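Intracellular protein transport protein USO1 (Saccharomyces cerevisiae S288c, PDB 6LSU) is required for protein transport from the endoplasmic reticulum to the Golgi complex, and is represented here by its globular head, built from armadillo repeats. Local coordinates at residues T190-S193 against T194-L198; I13-K17 against I18-D22; S614-Q618 against D619-T623; S336-M339 against V340-L344; I407-N410 against W411-A415. All coordinates share one frame; numbering follows the deposited sequence.

How the contacts relate
All five contacts are local, each formed within one helix or in the turn or loop leading into one, and they sample the globular head from one end to the other. Along the chain the order is contact 2, 1, 4, 5, 3: the start of helix 17-34, helix 191-198 in ARM 3, helix 337-346 in ARM 6, helix 404-414 in ARM 7, and the loop into helix 622-637 in ARM 10. None touches another. Contacts 4 and 5 come closest, with centres about 19 Å apart and nearest atoms about 6 Å apart, whereas the centres of contacts 2 and 3 lie about 81 Å apart. That spread reflects an elongated solenoid whose successive repeats stack side by side.

Contact 1: T190-S193 against T194-L198; sequences TSIS and TMVSL
The carbonyl oxygen of Thr-190 is gripped twice by Thr-194, at the first turn of helix 191-198 in the third armadillo repeat. Thr-194 OG1 donates to Thr-190 O over 2.9 Å, and its backbone N reaches the same oxygen from the opposite face of the carbonyl plane. The hydroxyl can fold back this way because OG1 sits beside its own backbone N, chi1 -60°, with CG2 anti to that N. Ser-197 folds back likewise, its OG donating to Ser-193 O at 2.7 Å. With a valine in place of Thr-194, Thr-190 O would probably lose its hydroxyl donor and keep just the backbone N-H of the pair. Met-195 N bonds to Ser-191 O and Val-196 N to Ile-192 O, both nearly straight at the hydrogen, 177° and 173°. The side chains of Thr-190 and Thr-194 run alongside each other, and Thr-194 also touches Trp-155 and Glu-156 of a nearby loop. Packing follows the helix faces: Ile-192 leans on Leu-227 and Val-228 of helix 222-229, while Met-195 reaches Leu-213, Leu-214 and Val-217 of helix 204-218. Between Ile-192 and Val-196 the CG2 methyls meet at 4.2 Å.

Contact 2: I13-K17 against I18-D22; sequences IQQPK and IQSVD
From Pro-16 the backbone turns out of an extended lead-in and into helix 17-34, where Val-21 N donates to Lys-17 O at 3.1 Å in a nearly straight bond, 174° at the hydrogen. Lys-17 O also receives a weak bond from Ser-20 N, and Pro-16 O a weak one from Gln-19 N. Pro-16 stands at the N-cap position, and its carbonyl also has a side-chain partner: Ser-20 OG, placed beside its own backbone N (chi1 -56°), points back down the helix and makes a long, weak hydrogen bond to Pro-16 O at 3.5 Å. CB of Ser-20 lies against Lys-17 O, and its side chain, like that of Lys-17, touches Tyr-55 from a loop.

The main side-chain contact is between Lys-17 and Val-21. The lysine runs out fully extended, and its aliphatic part passes obliquely over one methyl of the valine, Lys-17 CG lying 3.9 Å from Val-21 CG2 and CE only slightly farther off. That same methyl rests 3.4 Å from Lys-17 O, so both the backbone and the chain of Lys-17 bear on one branch of Val-21. Pro-16 CB and Ile-18 CG2 meet more loosely at 4.4 Å. Most of the residues taking part are exposed, although Ser-20 is buried. This is a helix N-terminus entered through a proline, at the start of the first modelled helix of the solenoid head.

Contact 3: S614-Q618 against D619-T623; sequences SYQIQ and DEDVT
A single backbone hydrogen bond joins the two halves: Glu-620 N donates to Ile-617 O at 2.8 Å, closing a type I beta turn over Ile-617 to Glu-620. The bond is straight at the hydrogen, 174°, but the donor stands above the carbonyl plane. This turn belongs to the loop between helices 604-614 and 622-637 in ARM 10.

Side-chain carbons of the same two residues also touch. The ethyl branch of Ile-617 crosses the aliphatic stem of Glu-620 obliquely, CD1 lying 3.7 Å from Glu-620 CG. Chi1 of Ile-617, 36°, sets CG1 between the backbone N and carbonyl carbon, which swings the branch over the glutamate.

Polar side chains gather at the same place. The Gln-616 side chain comes across Glu-620 at about a right angle, CG 4.0 Å from Glu-620 CB, and its amide end lies near the carboxylates of Glu-620 and Asp-621. Lys-625 NZ makes a weak hydrogen bond to Gln-618 O.

Three acidic residues in a row, Asp-619 to Asp-621, stand just ahead of helix 622-637. Asp-621 holds the N-cap position but its side chain makes no capping bond, so any benefit to the helix dipole from this negative charge would probably be electrostatic only.

Contact 4: S336-M339 against V340-L344; sequences SVLM and VVLRL
The guanidinium of Arg-343 lies with one face against Met-339: CG of the methionine sits over that face, 3.6 Å from Arg-343 CZ, and Met-339 O lies 4.0 Å above the plane, offset toward the rim. The two chains cross at about a right angle. Met-339 CG stands anti to the backbone N, chi1 -172°, and the chain then bends at chi2 and chi3, which carries CE round toward Arg-343 NE at 4.1 Å.

The helix that carries this pair is regular. Val-340 N bonds to Ser-336 O and Val-341 N to Val-337 O, both at 2.8 Å, and Leu-342 N and Arg-343 N follow the same i to i+4 pattern. The branched residues pack one turn apart. Val-337 CG1 touches Val-341 CG1 at 3.9 Å where the two valines cross, whereas Leu-338 and Leu-342 lie side by side, CG of the first against CD1 of the second at 4.2 Å.

These rows of side chains belong to the sixth armadillo repeat and face three other helices of the solenoid. Val-337 and Val-341 press on Val-314 and Leu-311 of helix 301-317, Val-341 and Leu-342 on Ala-362 of helix 354-366, and Val-340 on Leu-287 of helix 280-287; the Arg-343 side chain meets Ile-291 in a loop.

Contact 5: I407-N410 against W411-A415; sequences ILIN and WMLYA
Trp-411 and Ile-407 are brought together by their first torsions: the indole stands beside its own backbone N (chi1 -84°) and folds back along the helix, while Ile-407 CG2, anti to its N, is held up to meet it. The methyl then lies over one face of the five-membered ring in a CH-pi contact, 3.7 Å from Ile-407 CG2 to the centroid and 16° off the ring normal. Asn-410 comes to the ring differently, with OD1 at the edge, in plane, 3.5 Å from Trp-411 CD1. Its other end is engaged elsewhere, ND2 donating to Lys-496 O, and ND2 also passes 3.8 Å from Tyr-414 CD2.

All this rides on helix 404-414 of the seventh armadillo repeat, in the head region shared with p115-like tethers. Met-412 N bonds to Leu-408 O at 2.8 Å, and Asn-410 O takes Tyr-414 N at 2.9 Å plus a weak bond from Leu-413 N as the helix nears its end.

The indole also meets Phe-346 edge-to-face and packs on Cys-427 of helix 421-435. An alanine in place of Trp-411 is likely to open a gap beside Phe-346 and Cys-427 and to rob the Ile-407 methyl of the ring it sits on. On another side of the helix Ile-409 and Leu-413 run side by side, CG2 to CD1 at 3.7 Å, and Leu-413 continues onto Leu-499 and Val-502 of helix 499-504, while Met-412 touches Phe-519 of helix 514-528.

Contact 1: T190-S193 against T194-L198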
# COMPACT_ATOMS: atom_id res chain seq x y z
N THR A 190 -6.12 -1.37 -35.80
CA THR A 190 -5.58 -2.76 -35.91
C THR A 190 -4.24 -2.91 -35.15
O THR A 190 -3.84 -4.05 -34.89
CB THR A 190 -5.45 -3.16 -37.40
OG1 THR A 190 -4.72 -4.38 -37.47
CG2 THR A 190 -4.71 -2.17 -38.28
N SER A 191 -3.57 -1.80 -34.79
CA SER A 191 -2.19 -1.73 -34.23
C SER A 191 -2.06 -2.48 -32.89
O SER A 191 -1.15 -3.37 -32.74
CB SER A 191 -1.84 -0.29 -34.08
OG SER A 191 -0.49 -0.15 -33.72
N ILE A 192 -2.95 -2.16 -31.95
CA ILE A 192 -3.04 -2.79 -30.60
C ILE A 192 -3.40 -4.28 -30.75
O ILE A 192 -2.73 -5.15 -30.15
CB ILE A 192 -4.08 -2.03 -29.74
CG1 ILE A 192 -3.75 -0.54 -29.55
CG2 ILE A 192 -4.29 -2.75 -28.42
CD1 ILE A 192 -2.30 -0.22 -29.20
N SER A 193 -4.42 -4.61 -31.54
CA SER A 193 -4.92 -6.01 -31.68
C SER A 193 -3.73 -6.88 -32.05
O SER A 193 -3.66 -8.01 -31.56
CB SER A 193 -6.02 -6.17 -32.70
OG SER A 193 -6.67 -4.93 -32.90
N THR A 194 -2.88 -6.33 -32.90
CA THR A 194 -1.70 -7.03 -33.46
C THR A 194 -0.71 -7.28 -32.33
O THR A 194 -0.38 -8.44 -32.18
CB THR A 194 -1.06 -6.26 -34.62
OG1 THR A 194 -2.03 -6.12 -35.64
CG2 THR A 194 0.16 -6.95 -35.18
N MET A 195 -0.31 -6.21 -31.60
CA MET A 195 0.50 -6.26 -30.35
C MET A 195 -0.03 -7.33 -29.38
O MET A 195 0.75 -8.24 -28.99
CB MET A 195 0.45 -4.93 -29.62
CG MET A 195 1.72 -4.18 -29.64
SD MET A 195 1.60 -2.85 -28.41
CE MET A 195 2.49 -1.59 -29.34
N VAL A 196 -1.31 -7.26 -29.03
CA VAL A 196 -1.90 -8.28 -28.13
C VAL A 196 -1.64 -9.68 -28.74
O VAL A 196 -1.30 -10.62 -27.96
CB VAL A 196 -3.39 -8.02 -27.85
CG1 VAL A 196 -4.00 -9.18 -27.09
CG2 VAL A 196 -3.61 -6.71 -27.12
N SER A 197 -1.69 -9.80 -30.06
CA SER A 197 -1.53 -11.11 -30.75
C SER A 197 -0.10 -11.62 -30.61
O SER A 197 0.04 -12.88 -30.58
CB SER A 197 -1.96 -11.06 -32.19
OG SER A 197 -3.30 -10.57 -32.31
N LEU A 198 0.90 -10.73 -30.47
CA LEU A 198 2.31 -11.14 -30.21
C LEU A 198 2.37 -12.11 -29.00
O LEU A 198 3.23 -12.95 -28.97
CB LEU A 198 3.20 -9.92 -29.99
CG LEU A 198 3.35 -8.97 -31.16
CD1 LEU A 198 4.06 -7.72 -30.70
CD2 LEU A 198 4.12 -9.63 -32.32

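Contact 2: I13-K17 against I18-D22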
# COMPACT_ATOMS: atom_id res chain seq x y z
N ILE A 13 42.64 -2.27 -36.66
CA ILE A 13 42.66 -1.84 -35.23
C ILE A 13 42.93 -0.32 -35.12
O ILE A 13 42.26 0.32 -34.27
CB ILE A 13 43.66 -2.68 -34.42
CG1 ILE A 13 43.71 -2.29 -32.94
CG2 ILE A 13 45.04 -2.59 -35.03
CD1 ILE A 13 42.36 -2.18 -32.27
N GLN A 14 43.88 0.24 -35.89
CA GLN A 14 44.18 1.71 -35.92
C GLN A 14 43.60 2.33 -37.19
O GLN A 14 44.21 2.15 -38.27
CB GLN A 14 45.69 2.00 -35.87
CG GLN A 14 46.27 1.99 -34.46
CD GLN A 14 46.07 3.25 -33.66
OE1 GLN A 14 46.53 3.35 -32.52
NE2 GLN A 14 45.39 4.23 -34.24
N GLN A 15 42.50 3.07 -37.06
CA GLN A 15 41.82 3.80 -38.17
C GLN A 15 41.55 5.24 -37.74
O GLN A 15 40.60 5.48 -37.00
CB GLN A 15 40.50 3.10 -38.56
CG GLN A 15 39.59 2.72 -37.39
CD GLN A 15 39.42 1.23 -37.18
OE1 GLN A 15 39.63 0.72 -36.08
NE2 GLN A 15 39.02 0.54 -38.23
N PRO A 16 42.35 6.24 -38.19
CA PRO A 16 42.20 7.62 -37.69
C PRO A 16 40.78 8.18 -37.90
O PRO A 16 40.25 8.07 -39.01
CB PRO A 16 43.23 8.45 -38.48
CG PRO A 16 43.67 7.56 -39.64
CD PRO A 16 43.41 6.13 -39.21
N LYS A 17 40.21 8.79 -36.85
CA LYS A 17 38.79 9.22 -36.85
C LYS A 17 38.52 10.04 -38.11
O LYS A 17 37.48 9.82 -38.77
CB LYS A 17 38.42 9.98 -35.56
CG LYS A 17 36.97 10.43 -35.50
CD LYS A 17 36.47 10.89 -34.15
CE LYS A 17 35.00 11.25 -34.20
NZ LYS A 17 34.54 11.89 -32.95
N ILE A 18 39.48 10.91 -38.48
CA ILE A 18 39.28 11.98 -39.50
C ILE A 18 39.01 11.32 -40.86
O ILE A 18 38.08 11.82 -41.55
CB ILE A 18 40.42 13.04 -39.47
CG1 ILE A 18 40.76 13.58 -40.86
CG2 ILE A 18 41.66 12.56 -38.72
CD1 ILE A 18 41.57 14.85 -40.86
N GLN A 19 39.67 10.21 -41.22
CA GLN A 19 39.41 9.53 -42.52
C GLN A 19 38.04 8.83 -42.51
O GLN A 19 37.39 8.76 -43.60
CB GLN A 19 40.51 8.52 -42.87
CG GLN A 19 40.28 7.85 -44.23
CD GLN A 19 41.21 6.69 -44.49
OE1 GLN A 19 42.05 6.34 -43.66
NE2 GLN A 19 41.07 6.09 -45.66
N SER A 20 37.60 8.30 -41.36
CA SER A 20 36.39 7.44 -41.24
C SER A 20 35.12 8.29 -41.47
O SER A 20 34.22 7.89 -42.28
CB SER A 20 36.34 6.74 -39.89
OG SER A 20 37.53 5.99 -39.65
N VAL A 21 35.09 9.42 -40.76
CA VAL A 21 34.02 10.46 -40.75
C VAL A 21 33.96 11.14 -42.12
O VAL A 21 32.84 11.28 -42.66
CB VAL A 21 34.24 11.49 -39.63
CG1 VAL A 21 33.16 12.56 -39.62
CG2 VAL A 21 34.31 10.84 -38.26
N ASP A 22 35.11 11.53 -42.66
CA ASP A 22 35.21 12.34 -43.90
C ASP A 22 35.06 11.46 -45.15
O ASP A 22 34.48 11.96 -46.15
CB ASP A 22 36.50 13.17 -43.92
CG ASP A 22 36.35 14.51 -44.62
OD1 ASP A 22 35.30 14.72 -45.28
OD2 ASP A 22 37.30 15.33 -44.51

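Contact 3: S614-Q618 against D619-T623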
# COMPACT_ATOMS: atom_id res chain seq x y z
N SER A 614 0.85 18.08 37.78
CA SER A 614 1.04 19.23 36.86
C SER A 614 2.21 20.13 37.30
O SER A 614 2.72 20.85 36.44
CB SER A 614 -0.22 20.03 36.73
OG SER A 614 -0.35 20.94 37.80
N TYR A 615 2.56 20.17 38.59
CA TYR A 615 3.69 21.00 39.12
C TYR A 615 5.00 20.22 38.98
O TYR A 615 5.38 19.45 39.89
CB TYR A 615 3.49 21.44 40.58
CG TYR A 615 2.39 22.45 40.75
CD1 TYR A 615 2.59 23.79 40.48
CD2 TYR A 615 1.11 22.03 41.06
CE1 TYR A 615 1.55 24.70 40.57
CE2 TYR A 615 0.06 22.93 41.16
CZ TYR A 615 0.28 24.27 40.92
OH TYR A 615 -0.78 25.11 41.04
N GLN A 616 5.66 20.40 37.83
CA GLN A 616 6.97 19.77 37.55
C GLN A 616 7.96 20.86 37.16
O GLN A 616 7.50 21.96 36.74
CB GLN A 616 6.82 18.69 36.48
CG GLN A 616 7.58 17.41 36.80
CD GLN A 616 6.74 16.20 36.51
OE1 GLN A 616 5.60 16.32 36.04
NE2 GLN A 616 7.29 15.02 36.78
N ILE A 617 9.24 20.56 37.35
CA ILE A 617 10.39 21.38 36.86
C ILE A 617 10.20 21.65 35.35
O ILE A 617 9.83 20.71 34.61
CB ILE A 617 11.73 20.70 37.23
CG1 ILE A 617 11.67 19.17 37.16
CG2 ILE A 617 12.19 21.19 38.59
CD1 ILE A 617 12.68 18.44 38.04
N GLN A 618 10.43 22.91 34.92
CA GLN A 618 9.85 23.53 33.69
C GLN A 618 10.12 22.68 32.44
O GLN A 618 9.33 22.80 31.47
CB GLN A 618 10.39 24.96 33.51
CG GLN A 618 9.75 25.75 32.37
CD GLN A 618 8.33 26.16 32.65
OE1 GLN A 618 7.81 25.94 33.74
NE2 GLN A 618 7.70 26.79 31.67
N ASP A 619 11.16 21.84 32.46
CA ASP A 619 11.63 21.04 31.30
C ASP A 619 11.29 19.54 31.42
O ASP A 619 11.49 18.86 30.41
CB ASP A 619 13.15 21.14 31.13
CG ASP A 619 13.90 20.87 32.42
OD1 ASP A 619 13.33 21.16 33.51
OD2 ASP A 619 15.04 20.37 32.34
N GLU A 620 10.82 19.03 32.57
CA GLU A 620 10.91 17.57 32.84
C GLU A 620 9.95 16.78 31.93
O GLU A 620 10.46 15.91 31.18
CB GLU A 620 10.75 17.19 34.31
CG GLU A 620 12.06 16.63 34.88
CD GLU A 620 11.96 15.36 35.70
OE1 GLU A 620 12.85 15.13 36.54
OE2 GLU A 620 10.99 14.60 35.49
N ASP A 621 8.64 17.03 31.96
CA ASP A 621 7.67 16.22 31.17
C ASP A 621 6.61 17.11 30.56
O ASP A 621 5.45 16.97 30.97
CB ASP A 621 6.95 15.19 32.05
CG ASP A 621 7.66 13.86 32.17
OD1 ASP A 621 8.16 13.38 31.14
OD2 ASP A 621 7.68 13.31 33.30
N VAL A 622 6.97 17.98 29.61
CA VAL A 622 6.08 19.10 29.19
C VAL A 622 4.82 18.55 28.52
O VAL A 622 3.73 19.26 28.56
CB VAL A 622 6.83 20.11 28.31
CG1 VAL A 622 7.76 19.42 27.33
CG2 VAL A 622 5.87 21.05 27.61
N THR A 623 4.91 17.36 27.91
CA THR A 623 3.78 16.74 27.18
C THR A 623 2.75 16.21 28.18
O THR A 623 1.60 16.74 28.18
CB THR A 623 4.27 15.68 26.19
OG1 THR A 623 5.53 16.08 25.66
CG2 THR A 623 3.31 15.51 25.04

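Contact 4: S336-M339 against V340-L344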
# COMPACT_ATOMS: atom_id res chain seq x y z
N SER A 336 -14.11 -16.83 -3.83
CA SER A 336 -13.27 -17.26 -2.68
C SER A 336 -12.26 -16.17 -2.27
O SER A 336 -11.50 -16.42 -1.33
CB SER A 336 -12.63 -18.61 -2.96
OG SER A 336 -12.08 -18.68 -4.27
N VAL A 337 -12.28 -14.98 -2.87
CA VAL A 337 -11.11 -14.05 -2.78
C VAL A 337 -10.92 -13.60 -1.32
O VAL A 337 -9.79 -13.73 -0.83
CB VAL A 337 -11.17 -12.87 -3.76
CG1 VAL A 337 -9.90 -12.05 -3.68
CG2 VAL A 337 -11.35 -13.35 -5.18
N LEU A 338 -11.98 -13.17 -0.65
CA LEU A 338 -11.93 -12.69 0.76
C LEU A 338 -11.34 -13.76 1.65
O LEU A 338 -10.48 -13.44 2.51
CB LEU A 338 -13.32 -12.36 1.29
CG LEU A 338 -13.31 -11.80 2.72
CD1 LEU A 338 -12.45 -10.54 2.81
CD2 LEU A 338 -14.73 -11.50 3.21
N MET A 339 -11.83 -14.97 1.53
CA MET A 339 -11.39 -16.09 2.36
C MET A 339 -9.94 -16.36 2.00
O MET A 339 -9.15 -16.69 2.86
CB MET A 339 -12.25 -17.34 2.10
CG MET A 339 -11.97 -18.43 3.08
SD MET A 339 -12.53 -17.90 4.71
CE MET A 339 -11.21 -18.62 5.70
N VAL A 340 -9.60 -16.29 0.74
CA VAL A 340 -8.19 -16.58 0.34
C VAL A 340 -7.25 -15.49 0.89
O VAL A 340 -6.16 -15.86 1.39
CB VAL A 340 -8.05 -16.76 -1.18
CG1 VAL A 340 -6.58 -16.96 -1.56
CG2 VAL A 340 -8.87 -17.95 -1.63
N VAL A 341 -7.60 -14.20 0.78
CA VAL A 341 -6.63 -13.18 1.28
C VAL A 341 -6.51 -13.27 2.82
O VAL A 341 -5.45 -13.05 3.32
CB VAL A 341 -6.82 -11.76 0.70
CG1 VAL A 341 -7.38 -11.75 -0.71
CG2 VAL A 341 -7.55 -10.85 1.60
N LEU A 342 -7.57 -13.62 3.55
CA LEU A 342 -7.54 -13.76 5.03
C LEU A 342 -6.73 -14.97 5.40
O LEU A 342 -6.10 -14.89 6.44
CB LEU A 342 -8.95 -13.92 5.61
CG LEU A 342 -9.83 -12.68 5.59
CD1 LEU A 342 -11.22 -13.02 6.12
CD2 LEU A 342 -9.20 -11.57 6.40
N ARG A 343 -6.72 -16.03 4.59
CA ARG A 343 -5.75 -17.15 4.79
C ARG A 343 -4.33 -16.61 4.66
O ARG A 343 -3.51 -17.03 5.47
CB ARG A 343 -5.99 -18.31 3.82
CG ARG A 343 -7.10 -19.22 4.30
CD ARG A 343 -7.24 -20.44 3.39
NE ARG A 343 -8.65 -20.84 3.36
CZ ARG A 343 -9.44 -20.81 2.30
NH1 ARG A 343 -8.98 -20.48 1.10
NH2 ARG A 343 -10.72 -21.13 2.43
N LEU A 344 -4.04 -15.77 3.67
CA LEU A 344 -2.68 -15.20 3.47
C LEU A 344 -2.32 -14.32 4.69
O LEU A 344 -1.14 -14.30 5.07
CB LEU A 344 -2.63 -14.40 2.17
CG LEU A 344 -2.69 -15.23 0.88
CD1 LEU A 344 -2.75 -14.32 -0.32
CD2 LEU A 344 -1.50 -16.16 0.71

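Contact 5: I407-N410 against W411-A415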
# COMPACT_ATOMS: atom_id res chain seq x y z
N ILE A 407 -8.96 -13.16 16.27
CA ILE A 407 -7.51 -13.16 15.86
C ILE A 407 -7.03 -11.72 15.63
O ILE A 407 -5.95 -11.41 15.94
CB ILE A 407 -7.24 -14.01 14.62
CG1 ILE A 407 -7.78 -15.43 14.80
CG2 ILE A 407 -5.74 -14.05 14.30
CD1 ILE A 407 -7.40 -16.31 13.69
N LEU A 408 -7.83 -10.87 15.01
CA LEU A 408 -7.40 -9.49 14.74
C LEU A 408 -7.08 -8.81 16.07
O LEU A 408 -6.03 -8.24 16.21
CB LEU A 408 -8.50 -8.76 13.97
CG LEU A 408 -8.65 -9.20 12.52
CD1 LEU A 408 -9.76 -8.42 11.85
CD2 LEU A 408 -7.37 -8.99 11.71
N ILE A 409 -8.00 -8.90 17.01
CA ILE A 409 -7.91 -8.21 18.33
C ILE A 409 -6.72 -8.78 19.07
O ILE A 409 -5.95 -8.03 19.63
CB ILE A 409 -9.22 -8.37 19.09
CG1 ILE A 409 -10.32 -7.57 18.37
CG2 ILE A 409 -9.01 -7.89 20.52
CD1 ILE A 409 -11.71 -7.75 18.94
N ASN A 410 -6.54 -10.08 18.96
CA ASN A 410 -5.43 -10.74 19.64
C ASN A 410 -4.12 -10.24 19.03
O ASN A 410 -3.19 -9.93 19.77
CB ASN A 410 -5.62 -12.24 19.52
CG ASN A 410 -4.42 -12.92 20.11
OD1 ASN A 410 -3.46 -13.16 19.40
ND2 ASN A 410 -4.49 -13.06 21.41
N TRP A 411 -4.03 -10.20 17.71
CA TRP A 411 -2.76 -9.86 17.02
C TRP A 411 -2.46 -8.41 17.30
O TRP A 411 -1.31 -8.12 17.72
CB TRP A 411 -2.84 -10.12 15.52
CG TRP A 411 -2.55 -11.54 15.19
CD1 TRP A 411 -2.64 -12.61 16.01
CD2 TRP A 411 -2.17 -12.05 13.90
NE1 TRP A 411 -2.33 -13.76 15.33
CE2 TRP A 411 -2.00 -13.43 14.05
CE3 TRP A 411 -1.92 -11.45 12.67
CZ2 TRP A 411 -1.65 -14.24 12.99
CZ3 TRP A 411 -1.54 -12.26 11.63
CH2 TRP A 411 -1.41 -13.63 11.78
N MET A 412 -3.49 -7.57 17.13
CA MET A 412 -3.40 -6.12 17.39
C MET A 412 -2.78 -5.89 18.78
O MET A 412 -1.86 -5.00 18.87
CB MET A 412 -4.78 -5.45 17.31
CG MET A 412 -4.61 -3.97 17.21
SD MET A 412 -6.16 -3.10 17.15
CE MET A 412 -6.98 -3.91 18.51
N LEU A 413 -3.27 -6.59 19.82
CA LEU A 413 -3.00 -6.27 21.26
C LEU A 413 -1.73 -6.96 21.73
O LEU A 413 -0.87 -6.23 22.26
CB LEU A 413 -4.15 -6.74 22.16
CG LEU A 413 -5.48 -6.02 21.97
CD1 LEU A 413 -6.53 -6.57 22.90
CD2 LEU A 413 -5.31 -4.54 22.19
N TYR A 414 -1.63 -8.29 21.55
CA TYR A 414 -0.62 -9.14 22.22
C TYR A 414 0.42 -9.72 21.25
O TYR A 414 1.18 -10.63 21.70
CB TYR A 414 -1.29 -10.30 22.97
CG TYR A 414 -2.38 -9.89 23.91
CD1 TYR A 414 -2.12 -9.31 25.15
CD2 TYR A 414 -3.71 -10.06 23.53
CE1 TYR A 414 -3.16 -8.88 25.98
CE2 TYR A 414 -4.75 -9.64 24.35
CZ TYR A 414 -4.48 -9.04 25.57
OH TYR A 414 -5.52 -8.61 26.34
N ALA A 415 0.46 -9.30 19.98
CA ALA A 415 1.37 -9.94 18.99
C ALA A 415 2.57 -9.05 18.78
O ALA A 415 2.94 -8.82 17.58
CB ALA A 415 0.68 -10.24 17.69